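Long-range contacts in 2-keto acid:ferredoxin oxidoreductase subunit alpha (Pyrococcus furiosus, PDB 4WBX), which probably catalyses the ferredoxin-dependent oxidation of 2-oxoglutarate with coenzyme A to succinyl-CoA and carbon dioxide, as part of a heterotetramer: residues Asp149-Val154 with Thr327-Asp332; Tyr177-Ile182 with Glu272-Asn277. All blocks are in the same frame, centred on the assembly; numbering follows the deposited sequence.

Contact 1: Asp149-Val154 with Thr327-Asp332; sequences DHSLIV and TIWPFD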
ATOM      1  N   ASP A 149      18.176  11.645  -5.847  1.00 64.33           N
ATOM      2  CA  ASP A 149      19.017  11.769  -7.030  1.00 65.24           C
ATOM      3  C   ASP A 149      19.177  10.406  -7.626  1.00 62.46           C
ATOM      4  O   ASP A 149      19.574   9.471  -6.942  1.00 57.54           O
ATOM      5  CB  ASP A 149      20.404  12.333  -6.689  1.00 68.83           C
ATOM      6  CG  ASP A 149      20.410  13.833  -6.590  1.00 69.19           C
ATOM      7  OD1 ASP A 149      19.995  14.502  -7.569  1.00 62.75           O
ATOM      8  OD2 ASP A 149      20.808  14.332  -5.515  1.00 71.95           O
ATOM      9  N   HIS A 150      18.906  10.300  -8.912  1.00 65.38           N
ATOM     10  CA  HIS A 150      18.817   9.004  -9.551  1.00 68.02           C
ATOM     11  C   HIS A 150      18.980   9.240 -11.033  1.00 66.31           C
ATOM     12  O   HIS A 150      18.926  10.379 -11.492  1.00 66.47           O
ATOM     13  CB  HIS A 150      17.461   8.365  -9.277  1.00 60.63           C
ATOM     14  CG  HIS A 150      16.339   9.181  -9.827  1.00 63.58           C
ATOM     15  ND1 HIS A 150      15.737  10.191  -9.109  1.00 65.53           N
ATOM     16  CD2 HIS A 150      15.785   9.215 -11.060  1.00 63.62           C
ATOM     17  CE1 HIS A 150      14.820  10.778  -9.858  1.00 59.78           C
ATOM     18  NE2 HIS A 150      14.831  10.207 -11.047  1.00 65.45           N
ATOM     19  N   SER A 151      19.164   8.165 -11.778  1.00 68.63           N
ATOM     20  CA  SER A 151      19.072   8.231 -13.221  1.00 67.83           C
ATOM     21  C   SER A 151      18.528   6.898 -13.708  1.00 60.55           C
ATOM     22  O   SER A 151      18.931   5.819 -13.245  1.00 63.10           O
ATOM     23  CB  SER A 151      20.429   8.556 -13.854  1.00 65.81           C
ATOM     24  OG  SER A 151      20.258   9.147 -15.137  1.00 67.76           O
ATOM     25  N   LEU A 152      17.568   6.976 -14.605  1.00 55.42           N
ATOM     26  CA  LEU A 152      17.063   5.778 -15.242  1.00 58.87           C
ATOM     27  C   LEU A 152      16.750   6.119 -16.686  1.00 54.73           C
ATOM     28  O   LEU A 152      16.752   7.288 -17.078  1.00 53.61           O
ATOM     29  CB  LEU A 152      15.825   5.211 -14.508  1.00 53.25           C
ATOM     30  CG  LEU A 152      14.634   6.127 -14.174  1.00 52.17           C
ATOM     31  CD1 LEU A 152      13.883   6.546 -15.415  1.00 52.43           C
ATOM     32  CD2 LEU A 152      13.680   5.464 -13.203  1.00 40.22           C
ATOM     33  N   ILE A 153      16.444   5.087 -17.453  1.00 55.72           N
ATOM     34  CA  ILE A 153      16.206   5.226 -18.872  1.00 51.52           C
ATOM     35  C   ILE A 153      14.715   5.186 -19.192  1.00 48.12           C
ATOM     36  O   ILE A 153      13.948   4.452 -18.571  1.00 51.57           O
ATOM     37  CB  ILE A 153      16.962   4.132 -19.612  1.00 49.97           C
ATOM     38  CG1 ILE A 153      18.429   4.164 -19.148  1.00 46.87           C
ATOM     39  CG2 ILE A 153      16.823   4.311 -21.110  1.00 51.58           C
ATOM     40  CD1 ILE A 153      19.210   2.954 -19.518  1.00 51.08           C
ATOM     41  N   VAL A 154      14.310   6.016 -20.138  1.00 49.99           N
ATOM     42  CA  VAL A 154      12.925   6.097 -20.581  1.00 50.08           C
ATOM     43  C   VAL A 154      12.845   6.126 -22.118  1.00 54.94           C
ATOM     44  O   VAL A 154      13.456   6.977 -22.769  1.00 52.76           O
ATOM     45  CB  VAL A 154      12.249   7.344 -20.018  1.00 47.70           C
ATOM     46  CG1 VAL A 154      10.802   7.456 -20.502  1.00 43.27           C
ATOM     47  CG2 VAL A 154      12.344   7.340 -18.514  1.00 47.71           C
ATOM     48  N   THR A 327      14.384   8.098 -27.156  1.00 55.64           N
ATOM     49  CA  THR A 327      14.919   8.075 -25.808  1.00 53.64           C
ATOM     50  C   THR A 327      14.565   9.375 -25.086  1.00 56.79           C
ATOM     51  O   THR A 327      15.125  10.426 -25.386  1.00 59.44           O
ATOM     52  CB  THR A 327      16.433   7.900 -25.802  1.00 54.67           C
ATOM     53  OG1 THR A 327      16.766   6.603 -26.306  1.00 59.10           O
ATOM     54  CG2 THR A 327      16.945   8.016 -24.410  1.00 51.89           C
ATOM     55  N   ILE A 328      13.615   9.295 -24.154  1.00 57.55           N
ATOM     56  CA  ILE A 328      13.167  10.448 -23.371  1.00 54.39           C
ATOM     57  C   ILE A 328      14.191  10.841 -22.302  1.00 57.49           C
ATOM     58  O   ILE A 328      14.434  12.040 -22.069  1.00 57.95           O
ATOM     59  CB  ILE A 328      11.826  10.168 -22.682  1.00 55.20           C
ATOM     60  CG1 ILE A 328      10.704   9.989 -23.718  1.00 53.48           C
ATOM     61  CG2 ILE A 328      11.506  11.270 -21.659  1.00 50.01           C
ATOM     62  CD1 ILE A 328      10.223  11.275 -24.371  1.00 51.35           C
ATOM     63  N   TRP A 329      14.801   9.841 -21.665  1.00 52.62           N
ATOM     64  CA  TRP A 329      15.810  10.086 -20.641  1.00 51.75           C
ATOM     65  C   TRP A 329      16.796   8.927 -20.615  1.00 48.17           C
ATOM     66  O   TRP A 329      16.398   7.780 -20.758  1.00 47.12           O
ATOM     67  CB  TRP A 329      15.148  10.266 -19.274  1.00 53.78           C
ATOM     68  CG  TRP A 329      16.031  10.911 -18.283  1.00 58.83           C
ATOM     69  CD1 TRP A 329      16.883  10.290 -17.408  1.00 56.71           C
ATOM     70  CD2 TRP A 329      16.165  12.322 -18.047  1.00 61.21           C
ATOM     71  NE1 TRP A 329      17.545  11.238 -16.650  1.00 57.39           N
ATOM     72  CE2 TRP A 329      17.117  12.485 -17.020  1.00 52.14           C
ATOM     73  CE3 TRP A 329      15.569  13.461 -18.607  1.00 60.76           C
ATOM     74  CZ2 TRP A 329      17.497  13.742 -16.551  1.00 59.40           C
ATOM     75  CZ3 TRP A 329      15.948  14.712 -18.132  1.00 58.98           C
ATOM     76  CH2 TRP A 329      16.904  14.840 -17.115  1.00 57.54           C
ATOM     77  N   PRO A 330      18.092   9.205 -20.460  1.00 50.08           N
ATOM     78  CA  PRO A 330      18.821  10.471 -20.348  1.00 58.55           C
ATOM     79  C   PRO A 330      18.627  11.318 -21.586  1.00 60.00           C
ATOM     80  O   PRO A 330      18.495  10.735 -22.648  1.00 58.83           O
ATOM     81  CB  PRO A 330      20.276  10.024 -20.216  1.00 60.92           C
ATOM     82  CG  PRO A 330      20.320   8.707 -20.866  1.00 57.62           C
ATOM     83  CD  PRO A 330      19.013   8.063 -20.539  1.00 54.18           C
ATOM     84  N   PHE A 331      18.584  12.641 -21.453  1.00 60.61           N
ATOM     85  CA  PHE A 331      18.165  13.495 -22.561  1.00 60.34           C
ATOM     86  C   PHE A 331      19.295  14.305 -23.170  1.00 68.47           C
ATOM     87  O   PHE A 331      20.009  14.994 -22.454  1.00 70.83           O
ATOM     88  CB  PHE A 331      17.078  14.454 -22.108  1.00 58.69           C
ATOM     89  CG  PHE A 331      16.380  15.126 -23.244  1.00 66.32           C
ATOM     90  CD1 PHE A 331      15.401  14.442 -23.975  1.00 65.09           C
ATOM     91  CD2 PHE A 331      16.700  16.418 -23.604  1.00 65.87           C
ATOM     92  CE1 PHE A 331      14.748  15.047 -25.038  1.00 62.72           C
ATOM     93  CE2 PHE A 331      16.056  17.032 -24.667  1.00 68.31           C
ATOM     94  CZ  PHE A 331      15.074  16.341 -25.386  1.00 67.39           C
ATOM     95  N   ASP A 332      19.457  14.238 -24.491  1.00 74.63           N
ATOM     96  CA  ASP A 332      20.526  14.988 -25.169  1.00 75.08           C
ATOM     97  C   ASP A 332      20.172  16.459 -25.365  1.00 74.30           C
ATOM     98  O   ASP A 332      19.540  16.836 -26.356  1.00 72.99           O
ATOM     99  CB  ASP A 332      20.854  14.372 -26.523  1.00 74.24           C
ATOM    100  CG  ASP A 332      22.202  14.818 -27.040  1.00 79.79           C
ATOM    101  OD1 ASP A 332      23.005  15.328 -26.226  1.00 74.57           O
ATOM    102  OD2 ASP A 332      22.460  14.644 -28.251  1.00 84.48           O
TER
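V154 pairs with W329 in an antiparallel, hydrogen-bonded bridge, and the tight packing lies here. V154 N gives its hydrogen to W329 O at 2.8 Å, with 160° at the hydrogen. On the return side V154 O takes I328 N at 2.7 Å and, weakly, W329 N at 3.4 Å, so I328 is the extra residue of a classic beta bulge. With CG1 anti to the backbone N (chi1 179°), V154 lays that methyl against I328 CB at 3.6 Å, while CG2 turns to W329 CB. The indole of W329 swings back along 149-154, where L152 O sits at the ring edge, in its plane, 3.0 Å from W329 CD1. P330, joined by a cis peptide bond, touches I153 more lightly, CD to CG1 at 4.2 Å. Toward the start of 149-154 the fit slackens: S151 OG stands 3.7 Å from W329 NE1, and D149, partly exposed, turns instead to L353 of the second subunit. Helix 139-144 packs on I328 and W329. The contact thus joins strand 153-155 to the antiparallel strand 324-329 within the mixed sheet, and its chemistry implies a backbone-held seam in which one firm and one weak bond serve V154 O at the bulge.

Contact 2: Tyr177-Ile182 with Glu272-Asn277; sequences YRTPVI and EKIEKN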
ATOM      1  N   TYR A 177      23.334  -1.590 -18.162  1.00 58.18           N
ATOM      2  CA  TYR A 177      23.560  -0.507 -17.233  1.00 54.86           C
ATOM      3  C   TYR A 177      22.988  -0.846 -15.879  1.00 55.18           C
ATOM      4  O   TYR A 177      22.942   0.004 -15.000  1.00 55.10           O
ATOM      5  CB  TYR A 177      22.950   0.787 -17.755  1.00 56.56           C
ATOM      6  CG  TYR A 177      23.681   1.346 -18.949  1.00 64.06           C
ATOM      7  CD1 TYR A 177      24.448   2.503 -18.844  1.00 64.19           C
ATOM      8  CD2 TYR A 177      23.613   0.714 -20.187  1.00 66.93           C
ATOM      9  CE1 TYR A 177      25.130   3.016 -19.936  1.00 64.55           C
ATOM     10  CE2 TYR A 177      24.282   1.225 -21.290  1.00 69.50           C
ATOM     11  CZ  TYR A 177      25.039   2.376 -21.161  1.00 72.13           C
ATOM     12  OH  TYR A 177      25.707   2.876 -22.260  1.00 72.13           O
ATOM     13  N   ARG A 178      22.570  -2.096 -15.707  1.00 56.24           N
ATOM     14  CA  ARG A 178      22.047  -2.562 -14.423  1.00 55.18           C
ATOM     15  C   ARG A 178      21.078  -1.536 -13.827  1.00 53.54           C
ATOM     16  O   ARG A 178      21.279  -1.038 -12.729  1.00 60.81           O
ATOM     17  CB  ARG A 178      23.193  -2.839 -13.454  1.00 56.61           C
ATOM     18  CG  ARG A 178      24.120  -3.979 -13.866  1.00 58.24           C
ATOM     19  CD  ARG A 178      23.606  -5.334 -13.380  1.00 67.72           C
ATOM     20  NE  ARG A 178      23.258  -5.326 -11.955  1.00 69.68           N
ATOM     21  CZ  ARG A 178      22.744  -6.364 -11.297  1.00 64.77           C
ATOM     22  NH1 ARG A 178      22.522  -7.512 -11.928  1.00 62.50           N
ATOM     23  NH2 ARG A 178      22.453  -6.248 -10.005  1.00 61.62           N
ATOM     24  N   THR A 179      20.048  -1.197 -14.580  1.00 50.28           N
ATOM     25  CA  THR A 179      19.111  -0.165 -14.170  1.00 53.38           C
ATOM     26  C   THR A 179      17.665  -0.567 -14.496  1.00 51.21           C
ATOM     27  O   THR A 179      17.444  -1.442 -15.335  1.00 47.98           O
ATOM     28  CB  THR A 179      19.420   1.156 -14.868  1.00 48.38           C
ATOM     29  OG1 THR A 179      18.343   2.061 -14.640  1.00 47.77           O
ATOM     30  CG2 THR A 179      19.517   0.926 -16.353  1.00 49.66           C
ATOM     31  N   PRO A 180      16.674   0.053 -13.830  1.00 50.80           N
ATOM     32  CA  PRO A 180      15.319  -0.153 -14.346  1.00 49.32           C
ATOM     33  C   PRO A 180      15.186   0.534 -15.681  1.00 50.78           C
ATOM     34  O   PRO A 180      15.873   1.533 -15.881  1.00 53.79           O
ATOM     35  CB  PRO A 180      14.420   0.527 -13.310  1.00 50.02           C
ATOM     36  CG  PRO A 180      15.247   0.670 -12.106  1.00 50.54           C
ATOM     37  CD  PRO A 180      16.669   0.798 -12.562  1.00 53.97           C
ATOM     38  N   VAL A 181      14.352   0.029 -16.584  1.00 51.51           N
ATOM     39  CA  VAL A 181      14.067   0.797 -17.783  1.00 45.96           C
ATOM     40  C   VAL A 181      12.587   1.010 -17.908  1.00 42.08           C
ATOM     41  O   VAL A 181      11.816   0.086 -17.732  1.00 43.99           O
ATOM     42  CB  VAL A 181      14.589   0.117 -19.049  1.00 49.03           C
ATOM     43  CG1 VAL A 181      14.324   1.015 -20.251  1.00 44.44           C
ATOM     44  CG2 VAL A 181      16.090  -0.154 -18.910  1.00 48.15           C
ATOM     45  N   ILE A 182      12.185   2.235 -18.208  1.00 43.82           N
ATOM     46  CA  ILE A 182      10.778   2.504 -18.443  1.00 43.58           C
ATOM     47  C   ILE A 182      10.431   2.646 -19.921  1.00 46.76           C
ATOM     48  O   ILE A 182      10.968   3.508 -20.624  1.00 42.68           O
ATOM     49  CB  ILE A 182      10.353   3.763 -17.736  1.00 41.27           C
ATOM     50  CG1 ILE A 182      10.644   3.605 -16.247  1.00 41.02           C
ATOM     51  CG2 ILE A 182       8.864   4.044 -18.014  1.00 34.03           C
ATOM     52  CD1 ILE A 182      10.003   4.701 -15.412  1.00 45.37           C
ATOM     53  N   GLU A 272      25.965   8.816 -13.029  1.00 70.92           N
ATOM     54  CA  GLU A 272      26.926   8.997 -14.105  1.00 70.45           C
ATOM     55  C   GLU A 272      26.903   7.819 -15.053  1.00 64.14           C
ATOM     56  O   GLU A 272      27.208   7.967 -16.224  1.00 63.62           O
ATOM     57  CB  GLU A 272      28.329   9.206 -13.541  1.00 72.51           C
ATOM     58  CG  GLU A 272      28.522  10.594 -12.977  1.00 71.92           C
ATOM     59  CD  GLU A 272      29.904  10.817 -12.415  1.00 77.66           C
ATOM     60  OE1 GLU A 272      30.643   9.834 -12.186  1.00 80.65           O
ATOM     61  OE2 GLU A 272      30.248  11.995 -12.206  1.00 83.02           O
ATOM     62  N   LYS A 273      26.546   6.654 -14.521  1.00 70.39           N
ATOM     63  CA  LYS A 273      26.345   5.429 -15.293  1.00 63.65           C
ATOM     64  C   LYS A 273      25.492   5.731 -16.522  1.00 68.29           C
ATOM     65  O   LYS A 273      25.834   5.397 -17.663  1.00 63.47           O
ATOM     66  CB  LYS A 273      25.673   4.384 -14.410  1.00 60.08           C
ATOM     67  CG  LYS A 273      25.700   2.977 -14.918  1.00 61.23           C
ATOM     68  CD  LYS A 273      25.242   2.008 -13.828  1.00 56.98           C
ATOM     69  CE  LYS A 273      23.860   2.388 -13.273  1.00 57.68           C
ATOM     70  NZ  LYS A 273      23.188   1.287 -12.495  1.00 51.84           N
ATOM     71  N   ILE A 274      24.392   6.421 -16.263  1.00 66.42           N
ATOM     72  CA  ILE A 274      23.444   6.760 -17.287  1.00 62.80           C
ATOM     73  C   ILE A 274      23.857   8.047 -17.979  1.00 63.67           C
ATOM     74  O   ILE A 274      24.074   8.050 -19.196  1.00 66.20           O
ATOM     75  CB  ILE A 274      22.009   6.909 -16.708  1.00 62.45           C
ATOM     76  CG1 ILE A 274      21.586   5.637 -15.974  1.00 55.56           C
ATOM     77  CG2 ILE A 274      21.029   7.225 -17.802  1.00 55.32           C
ATOM     78  CD1 ILE A 274      21.932   4.375 -16.726  1.00 56.85           C
ATOM     79  N   GLU A 275      23.969   9.136 -17.217  1.00 68.07           N
ATOM     80  CA  GLU A 275      24.108  10.473 -17.819  1.00 68.54           C
ATOM     81  C   GLU A 275      25.404  10.696 -18.589  1.00 68.31           C
ATOM     82  O   GLU A 275      25.458  11.549 -19.476  1.00 72.43           O
ATOM     83  CB  GLU A 275      23.966  11.554 -16.755  1.00 65.94           C
ATOM     84  CG  GLU A 275      22.520  11.858 -16.414  1.00 70.09           C
ATOM     85  CD  GLU A 275      21.833  12.683 -17.495  1.00 75.14           C
ATOM     86  OE1 GLU A 275      20.591  12.589 -17.651  1.00 65.59           O
ATOM     87  OE2 GLU A 275      22.547  13.446 -18.176  1.00 81.68           O
ATOM     88  N   LYS A 276      26.438   9.927 -18.276  1.00 63.50           N
ATOM     89  CA  LYS A 276      27.691  10.056 -19.007  1.00 69.52           C
ATOM     90  C   LYS A 276      27.643   9.232 -20.304  1.00 69.63           C
ATOM     91  O   LYS A 276      28.498   9.377 -21.178  1.00 75.42           O
ATOM     92  CB  LYS A 276      28.881   9.663 -18.102  1.00 77.39           C
ATOM     93  CG  LYS A 276      29.998   8.821 -18.721  1.00 76.58           C
ATOM     94  CD  LYS A 276      31.271   8.872 -17.874  1.00 84.90           C
ATOM     95  CE  LYS A 276      31.958  10.232 -17.972  1.00 87.77           C
ATOM     96  NZ  LYS A 276      32.419  10.545 -19.371  1.00 84.32           N
ATOM     97  N   ASN A 277      26.606   8.414 -20.470  1.00 69.94           N
ATOM     98  CA  ASN A 277      26.501   7.584 -21.672  1.00 65.20           C
ATOM     99  C   ASN A 277      25.287   7.863 -22.559  1.00 67.18           C
ATOM    100  O   ASN A 277      24.745   6.953 -23.189  1.00 69.00           O
ATOM    101  CB  ASN A 277      26.526   6.110 -21.281  1.00 63.93           C
ATOM    102  CG  ASN A 277      27.878   5.688 -20.748  1.00 65.77           C
ATOM    103  OD1 ASN A 277      28.785   6.506 -20.654  1.00 76.15           O
ATOM    104  ND2 ASN A 277      28.023   4.421 -20.399  1.00 62.97           N
TER
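Two hydrogen bonds from K273 NZ tie helix 267-275 to the turn at Y177 and R178. The ammonium reaches Y177 O at 2.8 Å, nearly in line with the carbonyl (162° at the oxygen), and R178 O at 3.0 Å, where it stands well above the carbonyl plane. A bend at chi3 (55°) carries the otherwise extended lysine chain to this spot, and E113 adds a salt bridge to the same nitrogen. With an alanine here, the carbonyls of Y177 and R178 would probably lose this donor and E113 its salt-bridge mate. The apolar part belongs to I274, whose CD1 lies 3.8 Å from Y177 CD1 and 4.2 Å from T179 CG2. Around the tyrosine ring, K273 O lies at the edge, in plane, 3.4 Å from Y177 CE1, and N277 CB comes within 3.5 Å of Y177 OH; that hydroxyl is hydrogen-bonded to D280. Within the turn itself, T179 OG1 donates to P180 O at 2.8 Å. R178, with positive phi, is the C-prime residue of the Schellman motif that ends helix 160-176. Helix 267-275 therefore packs on the link between helix 160-176 and strand 180-186, whose neighbours in the sheet are strands 116-122 and 153-155.

How the contacts relate
Both contacts meet at the same mixed sheet, where strands 153-155 and 180-186 are neighbours; the centres of the contacts lie about 7 Å apart, and I153 O and I182 N, 2.9 Å apart, probably form a hydrogen bond. All the touching residues of contact 1 are buried, and it is built on a strand pair with flanking loop residues, mostly through main-chain bonds. Contact 2 is only partly buried and sets a helix against a turn, and its cross-segment hydrogen bonds come from a lysine side chain. I274 joins the two, its CB 3.2 Å from S151 OG and its CG2 against P330. Along the chain, contact 2 is nested inside the long loop that contact 1 closes.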